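Local coordinates for protein enolase (alpha proteobacterium BAL199, PDB 3UGV) that probably catalyses a magnesium-dependent lyase reaction, as a member of the enolase superfamily related to mandelate racemase, at residues G276-G281 against F301-G306. Sequence-based numbering, arbitrary orientation.
With MG (magnesium ion), chain B.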
ATOM      1  N   GLY F 276       9.712  -1.632 -22.934  1.00 20.98           N
ATOM      2  CA  GLY F 276       8.561  -1.181 -23.692  1.00 21.89           C
ATOM      3  C   GLY F 276       8.438  -1.725 -25.094  1.00 19.05           C
ATOM      4  O   GLY F 276       7.329  -1.796 -25.616  1.00 26.78           O
ATOM      5  N   GLU F 277       9.544  -2.124 -25.715  1.00 18.57           N
ATOM      6  CA  GLU F 277       9.432  -2.581 -27.092  1.00 27.61           C
ATOM      7  C   GLU F 277       8.520  -3.798 -27.204  1.00 20.44           C
ATOM      8  O   GLU F 277       8.102  -4.143 -28.289  1.00 32.50           O
ATOM      9  CB  GLU F 277      10.789  -2.878 -27.713  1.00 27.65           C
ATOM     10  CG  GLU F 277      11.469  -4.125 -27.194  1.00 29.10           C
ATOM     11  CD  GLU F 277      12.903  -4.195 -27.683  1.00 37.38           C
ATOM     12  OE1 GLU F 277      13.700  -3.317 -27.274  1.00 27.66           O
ATOM     13  OE2 GLU F 277      13.227  -5.095 -28.491  1.00 36.87           O
ATOM     14  N   ASN F 278       8.212  -4.434 -26.081  1.00 23.74           N
ATOM     15  CA  ASN F 278       7.340  -5.614 -26.071  1.00 21.46           C
ATOM     16  C   ASN F 278       5.962  -5.391 -25.446  1.00 25.84           C
ATOM     17  O   ASN F 278       5.244  -6.356 -25.182  1.00 24.72           O
ATOM     18  CB  ASN F 278       8.023  -6.776 -25.366  1.00 19.97           C
ATOM     19  CG  ASN F 278       9.043  -7.476 -26.251  1.00 31.66           C
ATOM     20  OD1 ASN F 278       8.688  -8.233 -27.161  1.00 32.78           O
ATOM     21  ND2 ASN F 278      10.319  -7.229 -25.983  1.00 26.14           N
ATOM     22  N   PHE F 279       5.615  -4.128 -25.191  1.00 19.39           N
ATOM     23  CA  PHE F 279       4.273  -3.762 -24.745  1.00 23.60           C
ATOM     24  C   PHE F 279       3.254  -4.042 -25.851  1.00 25.55           C
ATOM     25  O   PHE F 279       3.307  -3.430 -26.921  1.00 20.92           O
ATOM     26  CB  PHE F 279       4.194  -2.263 -24.449  1.00 20.56           C
ATOM     27  CG  PHE F 279       4.882  -1.840 -23.187  1.00 27.06           C
ATOM     28  CD1 PHE F 279       5.235  -2.764 -22.218  1.00 16.02           C
ATOM     29  CD2 PHE F 279       5.158  -0.497 -22.965  1.00 25.75           C
ATOM     30  CE1 PHE F 279       5.846  -2.363 -21.064  1.00 12.07           C
ATOM     31  CE2 PHE F 279       5.786  -0.091 -21.815  1.00 18.53           C
ATOM     32  CZ  PHE F 279       6.122  -1.026 -20.855  1.00 16.19           C
ATOM     33  N   TYR F 280       2.315  -4.941 -25.601  1.00 22.59           N
ATOM     34  CA  TYR F 280       1.223  -5.148 -26.552  1.00 31.70           C
ATOM     35  C   TYR F 280       0.010  -4.288 -26.189  1.00 34.51           C
ATOM     36  O   TYR F 280      -0.905  -4.746 -25.509  1.00 40.62           O
ATOM     37  CB  TYR F 280       0.859  -6.634 -26.643  1.00 23.29           C
ATOM     38  CG  TYR F 280       1.872  -7.417 -27.444  1.00 30.05           C
ATOM     39  CD1 TYR F 280       1.775  -7.486 -28.831  1.00 24.17           C
ATOM     40  CD2 TYR F 280       2.947  -8.059 -26.818  1.00 23.96           C
ATOM     41  CE1 TYR F 280       2.709  -8.180 -29.577  1.00 29.58           C
ATOM     42  CE2 TYR F 280       3.895  -8.745 -27.555  1.00 23.84           C
ATOM     43  CZ  TYR F 280       3.768  -8.807 -28.939  1.00 32.55           C
ATOM     44  OH  TYR F 280       4.699  -9.488 -29.692  1.00 31.13           O
ATOM     45  N   GLY F 281       0.027  -3.030 -26.623  1.00 32.77           N
ATOM     46  CA  GLY F 281      -1.069  -2.110 -26.358  1.00 26.95           C
ATOM     47  C   GLY F 281      -0.841  -1.175 -25.173  1.00 26.27           C
ATOM     48  O   GLY F 281      -0.008  -1.438 -24.304  1.00 27.54           O
ATOM     49  N   PHE F 301       6.049  -0.244 -32.938  1.00 33.26           N
ATOM     50  CA  PHE F 301       4.787   0.028 -33.658  1.00 25.15           C
ATOM     51  C   PHE F 301       3.958  -1.191 -34.086  1.00 27.05           C
ATOM     52  O   PHE F 301       2.730  -1.107 -34.209  1.00 24.95           O
ATOM     53  CB  PHE F 301       5.021   0.984 -34.836  1.00 24.09           C
ATOM     54  CG  PHE F 301       5.467   2.347 -34.401  1.00 25.74           C
ATOM     55  CD1 PHE F 301       4.538   3.301 -34.013  1.00 24.52           C
ATOM     56  CD2 PHE F 301       6.812   2.653 -34.319  1.00 24.04           C
ATOM     57  CE1 PHE F 301       4.942   4.545 -33.578  1.00 24.09           C
ATOM     58  CE2 PHE F 301       7.228   3.900 -33.885  1.00 24.21           C
ATOM     59  CZ  PHE F 301       6.293   4.845 -33.509  1.00 26.07           C
ATOM     60  N   MET F 302       4.606  -2.324 -34.321  1.00 20.35           N
ATOM     61  CA  MET F 302       3.824  -3.507 -34.639  1.00 27.92           C
ATOM     62  C   MET F 302       3.167  -4.108 -33.393  1.00 30.07           C
ATOM     63  O   MET F 302       2.191  -4.846 -33.507  1.00 30.42           O
ATOM     64  CB  MET F 302       4.649  -4.553 -35.385  1.00 20.75           C
ATOM     65  CG  MET F 302       5.428  -5.466 -34.491  1.00 35.29           C
ATOM     66  SD  MET F 302       6.231  -6.792 -35.411  1.00 47.74           S
ATOM     67  CE  MET F 302       7.323  -7.455 -34.150  1.00 46.86           C
ATOM     68  N   ARG F 303       3.678  -3.761 -32.209  1.00 28.13           N
ATOM     69  CA  ARG F 303       3.188  -4.356 -30.966  1.00 27.10           C
ATOM     70  C   ARG F 303       2.262  -3.423 -30.185  1.00 30.44           C
ATOM     71  O   ARG F 303       1.308  -3.878 -29.559  1.00 22.15           O
ATOM     72  CB  ARG F 303       4.349  -4.793 -30.067  1.00 22.38           C
ATOM     73  CG  ARG F 303       5.221  -5.907 -30.626  1.00 24.45           C
ATOM     74  CD  ARG F 303       6.201  -6.473 -29.578  1.00 16.81           C
ATOM     75  NE  ARG F 303       7.139  -7.415 -30.188  1.00 28.32           N
ATOM     76  CZ  ARG F 303       8.397  -7.124 -30.535  1.00 34.95           C
ATOM     77  NH1 ARG F 303       8.901  -5.916 -30.318  1.00 37.82           N
ATOM     78  NH2 ARG F 303       9.165  -8.045 -31.106  1.00 37.18           N
ATOM     79  N   ILE F 304       2.546  -2.123 -30.213  1.00 21.00           N
ATOM     80  CA  ILE F 304       1.743  -1.174 -29.456  1.00 23.13           C
ATOM     81  C   ILE F 304       0.374  -0.907 -30.093  1.00 23.09           C
ATOM     82  O   ILE F 304      -0.533  -0.397 -29.431  1.00 24.21           O
ATOM     83  CB  ILE F 304       2.473   0.172 -29.245  1.00 28.85           C
ATOM     84  CG1 ILE F 304       1.822   0.964 -28.101  1.00 26.01           C
ATOM     85  CG2 ILE F 304       2.475   0.987 -30.527  1.00 21.45           C
ATOM     86  CD1 ILE F 304       2.319   0.568 -26.711  1.00 21.84           C
ATOM     87  N   GLY F 305       0.235  -1.227 -31.379  1.00 27.49           N
ATOM     88  CA  GLY F 305      -1.009  -0.991 -32.100  1.00 20.45           C
ATOM     89  C   GLY F 305      -0.908   0.121 -33.136  1.00 29.99           C
ATOM     90  O   GLY F 305      -1.850   0.897 -33.326  1.00 24.06           O
ATOM     91  N   GLY F 306       0.246   0.196 -33.797  1.00 29.56           N
ATOM     92  CA  GLY F 306       0.467   1.139 -34.875  1.00 26.69           C
ATOM     93  C   GLY F 306       0.401   2.586 -34.439  1.00 28.93           C
ATOM     94  O   GLY F 306       0.772   2.922 -33.316  1.00 24.56           O
TER
HETATM   95 MG    MG B 500      15.884  -3.255 -27.512  1.00 28.29          MG
HETATM   96  O   HOH W   1      15.994  -5.006 -28.639  1.00 25.66           O
HETATM   97  O   HOH W   2      16.050  -2.390 -29.420  1.00 29.46           O
HETATM   98  O   HOH W   3      15.626  -4.559 -25.867  1.00 32.08           O
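The backbone O of E277 accepts a hydrogen bond from R303 NH1 at 2.8 Å. It is bent, 144° at the hydrogen, with the donor standing above the carbonyl plane. Arginine suits this place because it joins a long hydrocarbon stem, here extended from CG to NE, to a flat group of several N-H donors. The stem passes over the ring of Y280, where CB lies 4.1 Å from the ring centroid in a CH-pi contact and CD comes within 3.4 Å of CZ; a flat aromatic suits such a stem. The guanidinium stands nearly perpendicular to that ring, at 81°. N278 OD1 covers one of its faces and M302 CE the other, while NH2 donates a hydrogen bond to F117 O of the second subunit. The N278 amide serves two sides, its ND2 being hydrogen-bonded to E252 OE2. Both segments follow barrel strands of the enolase C-terminal domain, 273-275 and 296-297. The carboxylate of E277 suits a metal ligand: OE1 binds magnesium at 2.2 Å beside D225 and E251. With R303 cut back to an alanine, CB could still rest on the Y280 ring, but the E277 carbonyl and F117 O of the second subunit would probably each lose an N-H donor. Farther along, the apolar branch of I304 meets the F279 methylene, CD1 to CB 4.1 Å. At G281 the backbone angles would drive any CB into the Y280 carbonyl O, so glycine fits.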